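Local coordinates for protein CurM Sulfotransferase (Moorea producta, PDB 4GBM) that probably transfers a sulfo group from PAPS to an intermediate of curacin biosynthesis, as the sulfotransferase domain of a polyketide synthase, at residues Ser200-Asn203 with Ile204-Phe207; Gln218-Tyr221 with Glu222-Val225; Tyr293-Lys296 with Ser297-Arg301. The protein carries 2 engineered substitutions. All coordinates share one frame; numbering follows the deposited sequence.

Contact 1. Residues Ser200-Asn203 with Ile204-Phe207; sequences SNQN and ILNF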
# COMPACT_ATOMS: atom_id res chain seq x y z
N SER A 200 13.09 2.59 -0.48
CA SER A 200 11.90 1.75 -0.63
C SER A 200 12.04 0.84 -1.84
O SER A 200 11.83 -0.36 -1.75
CB SER A 200 10.64 2.61 -0.77
OG SER A 200 10.44 3.41 0.38
N ASN A 201 12.41 1.43 -2.97
CA ASN A 201 12.55 0.65 -4.19
C ASN A 201 13.69 -0.34 -4.14
O ASN A 201 13.52 -1.49 -4.54
CB ASN A 201 12.60 1.55 -5.42
CG ASN A 201 11.23 2.02 -5.81
OD1 ASN A 201 10.40 1.22 -6.26
ND2 ASN A 201 10.95 3.31 -5.61
N GLN A 202 14.85 0.07 -3.63
CA GLN A 202 15.95 -0.87 -3.49
C GLN A 202 15.59 -2.03 -2.55
O GLN A 202 15.92 -3.19 -2.83
CB GLN A 202 17.24 -0.18 -3.03
CG GLN A 202 18.48 -1.08 -3.21
CD GLN A 202 18.67 -1.49 -4.66
OE1 GLN A 202 18.85 -0.64 -5.54
NE2 GLN A 202 18.64 -2.79 -4.92
N ASN A 203 14.91 -1.72 -1.44
CA ASN A 203 14.49 -2.76 -0.50
C ASN A 203 13.54 -3.76 -1.17
O ASN A 203 13.67 -4.97 -0.98
CB ASN A 203 13.82 -2.17 0.74
CG ASN A 203 14.80 -1.47 1.69
OD1 ASN A 203 14.37 -0.71 2.57
ND2 ASN A 203 16.09 -1.72 1.53
N ILE A 204 12.59 -3.26 -1.96
CA ILE A 204 11.67 -4.15 -2.68
C ILE A 204 12.41 -5.00 -3.70
O ILE A 204 12.21 -6.21 -3.78
CB ILE A 204 10.53 -3.38 -3.36
CG1 ILE A 204 9.66 -2.68 -2.32
CG2 ILE A 204 9.66 -4.35 -4.16
CD1 ILE A 204 8.78 -1.57 -2.89
N LEU A 205 13.28 -4.36 -4.49
CA LEU A 205 14.08 -5.09 -5.47
C LEU A 205 14.89 -6.21 -4.83
O LEU A 205 14.90 -7.35 -5.33
CB LEU A 205 15.00 -4.13 -6.23
CG LEU A 205 14.26 -3.19 -7.20
CD1 LEU A 205 15.14 -2.00 -7.59
CD2 LEU A 205 13.82 -3.97 -8.43
N ASN A 206 15.55 -5.89 -3.72
CA ASN A 206 16.34 -6.88 -2.98
C ASN A 206 15.48 -8.04 -2.47
O ASN A 206 15.86 -9.20 -2.60
CB ASN A 206 17.09 -6.23 -1.81
CG ASN A 206 18.22 -5.32 -2.26
OD1 ASN A 206 18.60 -5.31 -3.43
ND2 ASN A 206 18.74 -4.53 -1.33
N PHE A 207 14.34 -7.71 -1.89
CA PHE A 207 13.42 -8.70 -1.34
C PHE A 207 12.87 -9.62 -2.43
O PHE A 207 12.91 -10.86 -2.32
CB PHE A 207 12.30 -7.97 -0.60
CG PHE A 207 11.15 -8.83 -0.19
CD1 PHE A 207 11.29 -9.76 0.85
CD2 PHE A 207 9.91 -8.68 -0.80
CE1 PHE A 207 10.21 -10.55 1.25
CE2 PHE A 207 8.83 -9.47 -0.41
CZ PHE A 207 8.98 -10.41 0.62
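Ser200-Asn203 and Ile204-Phe207 are consecutive turns of helix 189-208, joined by four i to i+4 backbone hydrogen bonds. Ile204 N donates to Ser200 O at 3.0 Å. Leu205 N reaches Asn201 O at 2.9 Å and is the straightest of the four. Asn206 N bonds Gln202 O, and Phe207 N bonds Asn203 O.

One side-chain bond is added on the outer surface. Gln202 NE2 donates to Asn206 OD1 at 2.9 Å, between the same two residues that share the backbone bond from Asn206 N to Gln202 O. The acceptor lies in the amide plane of Gln202. Seen from Asn206, however, the donor stands above the carbonyl plane, 46° out of it, so it is not on a lone pair. The two amide planes are turned 43° apart. Gln202 has CG anti to its backbone N (chi1 -166°), and a bend at chi2 then carries NE2 forward along the helix to Asn206.

The aliphatic side chains fold back over the preceding turn. Ile204 CG1 lies 3.2 Å from Ser200 O, and its CD1 also rests near that oxygen. Leu205 CG packs against Asn201 O at 3.2 Å. Phe207 touches the earlier turn through CB, near Asn203 O; its ring leads away and meets Tyr159 edge-to-face.

Asn201 is buried, and both polar atoms of its amide are bonded: OD1 to Tyr161 OH of strand 158-163, ND2 to Trp197 O one turn earlier in the helix. This is regular alpha-helix with an i to i+4 Gln-Asn side-chain pair, packed on the central parallel sheet of the P-loop-type sulfotransferase fold.

Contact 2. Residues Gln218-Tyr221 with Glu222-Val225; sequences QIRY and EDLV. With A3P (adenosine-3'-5'-diphosphate), chain G.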
# COMPACT_ATOMS: atom_id res chain seq x y z
N GLN A 218 4.97 -6.69 -11.55
CA GLN A 218 5.22 -5.26 -11.48
C GLN A 218 4.12 -4.48 -12.18
O GLN A 218 3.67 -4.85 -13.26
CB GLN A 218 6.57 -4.92 -12.11
CG GLN A 218 7.03 -3.48 -11.83
CD GLN A 218 8.30 -3.12 -12.58
OE1 GLN A 218 8.26 -2.37 -13.56
NE2 GLN A 218 9.43 -3.65 -12.13
N ILE A 219 3.70 -3.38 -11.54
CA ILE A 219 2.78 -2.42 -12.16
C ILE A 219 3.43 -1.04 -12.12
O ILE A 219 3.89 -0.60 -11.08
CB ILE A 219 1.43 -2.37 -11.43
CG1 ILE A 219 0.69 -3.71 -11.62
CG2 ILE A 219 0.56 -1.21 -11.97
CD1 ILE A 219 -0.60 -3.80 -10.86
N ARG A 220 3.46 -0.38 -13.27
CA ARG A 220 3.93 1.00 -13.33
C ARG A 220 2.72 1.91 -13.18
O ARG A 220 1.73 1.76 -13.91
CB ARG A 220 4.64 1.27 -14.65
CG ARG A 220 5.68 0.19 -14.95
CD ARG A 220 6.30 0.34 -16.33
NE ARG A 220 7.28 1.41 -16.38
CZ ARG A 220 8.51 1.34 -15.88
NH1 ARG A 220 9.32 2.38 -16.00
NH2 ARG A 220 8.93 0.24 -15.24
N TYR A 221 2.81 2.84 -12.24
CA TYR A 221 1.74 3.81 -12.01
C TYR A 221 1.29 4.47 -13.32
O TYR A 221 0.09 4.69 -13.55
CB TYR A 221 2.19 4.89 -11.02
CG TYR A 221 1.22 6.05 -10.95
CD1 TYR A 221 0.07 5.97 -10.17
CD2 TYR A 221 1.44 7.21 -11.69
CE1 TYR A 221 -0.84 7.02 -10.11
CE2 TYR A 221 0.54 8.27 -11.64
CZ TYR A 221 -0.59 8.17 -10.85
OH TYR A 221 -1.47 9.23 -10.82
N GLU A 222 2.27 4.81 -14.15
CA GLU A 222 1.98 5.53 -15.39
C GLU A 222 1.09 4.69 -16.31
O GLU A 222 0.17 5.23 -16.92
CB GLU A 222 3.27 5.98 -16.08
CG GLU A 222 4.10 7.01 -15.27
CD GLU A 222 4.90 6.41 -14.12
OE1 GLU A 222 5.09 5.17 -14.04
OE2 GLU A 222 5.35 7.21 -13.27
N ASP A 223 1.37 3.39 -16.39
CA ASP A 223 0.53 2.44 -17.14
C ASP A 223 -0.83 2.28 -16.46
O ASP A 223 -1.86 2.23 -17.14
CB ASP A 223 1.20 1.07 -17.23
CG ASP A 223 2.46 1.06 -18.07
OD1 ASP A 223 2.66 1.97 -18.91
OD2 ASP A 223 3.24 0.09 -17.90
N LEU A 224 -0.84 2.20 -15.13
CA LEU A 224 -2.09 2.02 -14.39
C LEU A 224 -3.12 3.10 -14.72
O LEU A 224 -4.30 2.80 -14.92
CB LEU A 224 -1.83 2.00 -12.88
CG LEU A 224 -3.06 1.85 -11.97
CD1 LEU A 224 -3.74 0.51 -12.21
CD2 LEU A 224 -2.65 2.01 -10.51
N VAL A 225 -2.68 4.36 -14.77
CA VAL A 225 -3.64 5.44 -14.99
C VAL A 225 -3.91 5.76 -16.46
O VAL A 225 -4.98 6.28 -16.80
CB VAL A 225 -3.32 6.71 -14.16
CG1 VAL A 225 -3.23 6.36 -12.67
CG2 VAL A 225 -2.02 7.38 -14.64
P1 A3P G . -0.59 13.51 -5.20
O1P A3P G . 0.29 14.11 -4.13
O2P A3P G . -2.07 13.71 -4.94
O3P A3P G . -0.15 13.84 -6.59
P2 A3P G . -0.31 6.82 -2.50
O4P A3P G . 0.65 5.71 -2.78
O5P A3P G . 0.10 7.76 -1.39
O6P A3P G . -1.73 6.36 -2.39
O5' A3P G . -0.24 7.76 -3.81
C5' A3P G . -0.87 9.04 -3.79
C4' A3P G . -0.86 9.55 -5.21
O4' A3P G . -1.79 8.78 -5.98
C3' A3P G . -1.37 10.97 -5.33
O3' A3P G . -0.33 11.91 -5.03
C2' A3P G . -1.84 11.00 -6.78
O2' A3P G . -0.77 11.37 -7.65
C1' A3P G . -2.23 9.56 -7.09
N9 A3P G . -3.71 9.44 -7.20
C8 A3P G . -4.62 9.51 -6.21
N7 A3P G . -5.89 9.39 -6.69
C5 A3P G . -5.77 9.25 -8.03
C6 A3P G . -6.70 9.08 -9.17
N6 A3P G . -8.04 9.02 -8.96
N1 A3P G . -6.16 8.98 -10.42
C2 A3P G . -4.83 9.02 -10.63
N3 A3P G . -3.93 9.17 -9.64
C4 A3P G . -4.35 9.28 -8.36
O HOH W 1 2.91 -1.72 -15.77
O HOH W 2 6.08 4.31 -16.76
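This turn joins edge strand 216-220 of the central parallel sheet to helix 221-226, and it forms part of the adenosine-3'-5'-diphosphate pocket. Arg220 takes the N-cap position. Its carbonyl O accepts Leu224 N at 2.9 Å, and Tyr221 O accepts Val225 N, so the first helical turn is closed by backbone bonds.

Tyr221 reaches the nucleotide. Its CG is anti to the backbone N (chi1 170°), which sends the ring out past Val225 to the adenine. Tyr221 OH donates to A3P N3 at 2.7 Å, and N3 lies at the ring edge, in its plane. Val225 CG1 packs 3.6 Å from Tyr221 CE1 and also touches A3P C2 at 3.7 Å. Val225 CG2 sits over one face of the ring. Arg164 makes a cation-pi contact with the same ring. A phenylalanine here would probably leave adenine N3 without its hydroxyl donor.

Arg220 and Asp223 run side by side, pointing the same way. Arg220 CD lies 3.4 Å from Asp223 OD2, but NE stays beyond salt-bridge range. Water completes the links. One water bridges Arg220 N to Asp223 OD2, and a second joins Arg220 NE to Glu222 OE1. Outside the turn, Arg220 NH1 bonds Leu306 O, while the Glu222 carboxylate bonds Tyr308 OH and His165 N.

The chemistry pairs a hydroxyl donor with an adenine nitrogen, while nearby acidic groups probably temper the arginine charge, partly through water.

Contact 3. Residues Tyr293-Lys296 with Ser297-Arg301; sequences YPLK and SETQR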
# COMPACT_ATOMS: atom_id res chain seq x y z
N TYR A 293 17.76 19.74 -7.71
CA TYR A 293 19.02 19.04 -7.90
C TYR A 293 18.83 17.82 -8.79
O TYR A 293 17.79 17.17 -8.73
CB TYR A 293 19.59 18.61 -6.54
CG TYR A 293 19.54 19.70 -5.48
CD1 TYR A 293 20.43 20.77 -5.51
CD2 TYR A 293 18.59 19.66 -4.46
CE1 TYR A 293 20.38 21.78 -4.55
CE2 TYR A 293 18.53 20.67 -3.49
CZ TYR A 293 19.43 21.72 -3.55
OH TYR A 293 19.38 22.72 -2.59
N PRO A 294 19.84 17.49 -9.63
CA PRO A 294 19.80 16.21 -10.32
C PRO A 294 19.78 15.08 -9.29
O PRO A 294 20.36 15.23 -8.20
CB PRO A 294 21.12 16.19 -11.10
CG PRO A 294 21.49 17.63 -11.25
CD PRO A 294 21.06 18.25 -9.96
N LEU A 295 19.11 13.98 -9.60
CA LEU A 295 19.09 12.84 -8.69
C LEU A 295 20.51 12.35 -8.47
O LEU A 295 21.36 12.44 -9.37
CB LEU A 295 18.21 11.71 -9.22
CG LEU A 295 16.74 12.06 -9.48
CD1 LEU A 295 16.02 10.84 -9.99
CD2 LEU A 295 16.08 12.59 -8.23
N LYS A 296 20.77 11.85 -7.27
CA LYS A 296 22.08 11.26 -6.97
C LYS A 296 22.35 10.08 -7.88
O LYS A 296 21.43 9.42 -8.37
CB LYS A 296 22.14 10.82 -5.51
CG LYS A 296 21.99 11.98 -4.52
CD LYS A 296 21.73 11.44 -3.12
CE LYS A 296 23.01 11.03 -2.44
NZ LYS A 296 22.76 10.19 -1.22
N SER A 297 23.63 9.81 -8.12
CA SER A 297 24.04 8.70 -8.98
C SER A 297 23.38 7.37 -8.61
O SER A 297 22.96 6.63 -9.50
CB SER A 297 25.55 8.56 -8.96
OG SER A 297 26.16 9.77 -9.36
N GLU A 298 23.29 7.08 -7.32
CA GLU A 298 22.70 5.81 -6.86
C GLU A 298 21.22 5.73 -7.23
O GLU A 298 20.72 4.67 -7.63
CB GLU A 298 22.85 5.63 -5.35
CG GLU A 298 24.29 5.67 -4.84
CD GLU A 298 24.86 7.08 -4.76
OE1 GLU A 298 26.08 7.22 -4.87
OE2 GLU A 298 24.09 8.04 -4.58
N THR A 299 20.53 6.86 -7.10
CA THR A 299 19.12 6.95 -7.44
C THR A 299 18.92 6.77 -8.94
O THR A 299 17.99 6.08 -9.37
CB THR A 299 18.54 8.30 -7.00
OG1 THR A 299 18.88 8.52 -5.62
CG2 THR A 299 17.01 8.32 -7.16
N GLN A 300 19.80 7.38 -9.74
CA GLN A 300 19.74 7.24 -11.19
C GLN A 300 19.89 5.78 -11.62
O GLN A 300 19.24 5.33 -12.56
CB GLN A 300 20.80 8.09 -11.88
CG GLN A 300 20.62 9.58 -11.66
CD GLN A 300 21.45 10.42 -12.60
OE1 GLN A 300 21.90 9.94 -13.65
NE2 GLN A 300 21.64 11.68 -12.25
N ARG A 301 20.73 5.02 -10.91
CA ARG A 301 20.91 3.60 -11.25
C ARG A 301 19.65 2.78 -10.98
O ARG A 301 19.30 1.90 -11.77
CB ARG A 301 22.14 3.01 -10.54
CG ARG A 301 23.43 3.64 -11.02
CD ARG A 301 24.67 2.95 -10.48
NE ARG A 301 25.83 3.82 -10.68
CZ ARG A 301 26.39 4.57 -9.74
NH1 ARG A 301 27.43 5.35 -10.05
NH2 ARG A 301 25.93 4.54 -8.49
O HOH W 3 22.26 7.77 -2.35
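Leu295 and Lys296 lead into helix 297-305, with Lys296 at its N-cap position, and Gln300 folds back from the first turn to hold the incoming loop. Two hydrogen bonds connect the segments. Gln300 N donates to Lys296 O at 2.9 Å. Gln300 NE2 donates to Leu295 O at 3.0 Å, tilted 32° from the carbonyl plane. The side chain is extended beyond CG, and its first torsion (chi1 -63°) turns CG back over the two carbonyl oxygens. Thr299 OG1 and Lys296 N both bond Glu194 OE1, which ties the helix start to helix 189-208.

Apolar contact lies on the buried side. Leu295 CD1 meets Thr299 CG2 at 3.9 Å, the two side chains crossing at about a right angle. Leu295 also packs on Pro166, Tyr167 and Ile170 of helix 166-175.

Charged groups meet on the exposed side. Glu298 OE2 approaches Lys296 CB at 3.5 Å. The ammonium is farther off, with Lys296 NZ 4.2 Å from Glu298 OE2. A water closes this gap, accepting from Lys296 NZ at 2.7 Å and donating to Glu298 OE2 at 2.9 Å.

Overall arrangement
The three contacts follow one another along the chain and do not touch. Contacts 1 and 2 have centres about 17 Å apart, and helix 189-208 and strand 216-220 are successive elements of the fold. Contact 3 begins the late helix 297-305. This helix returns to contact 1, where Ile302 meets Asn201 and Gln202. The centres of contacts 1 and 3 are about 16 Å apart, and those of contacts 2 and 3 about 22 Å apart. Only contact 2 supplies residues of the nucleotide pocket. In contact 1, the Ser200 side chain is about 11 Å from the bound adenosine-3'-5'-diphosphate. Strand 158-163 runs beside contacts 1 and 2, touching both.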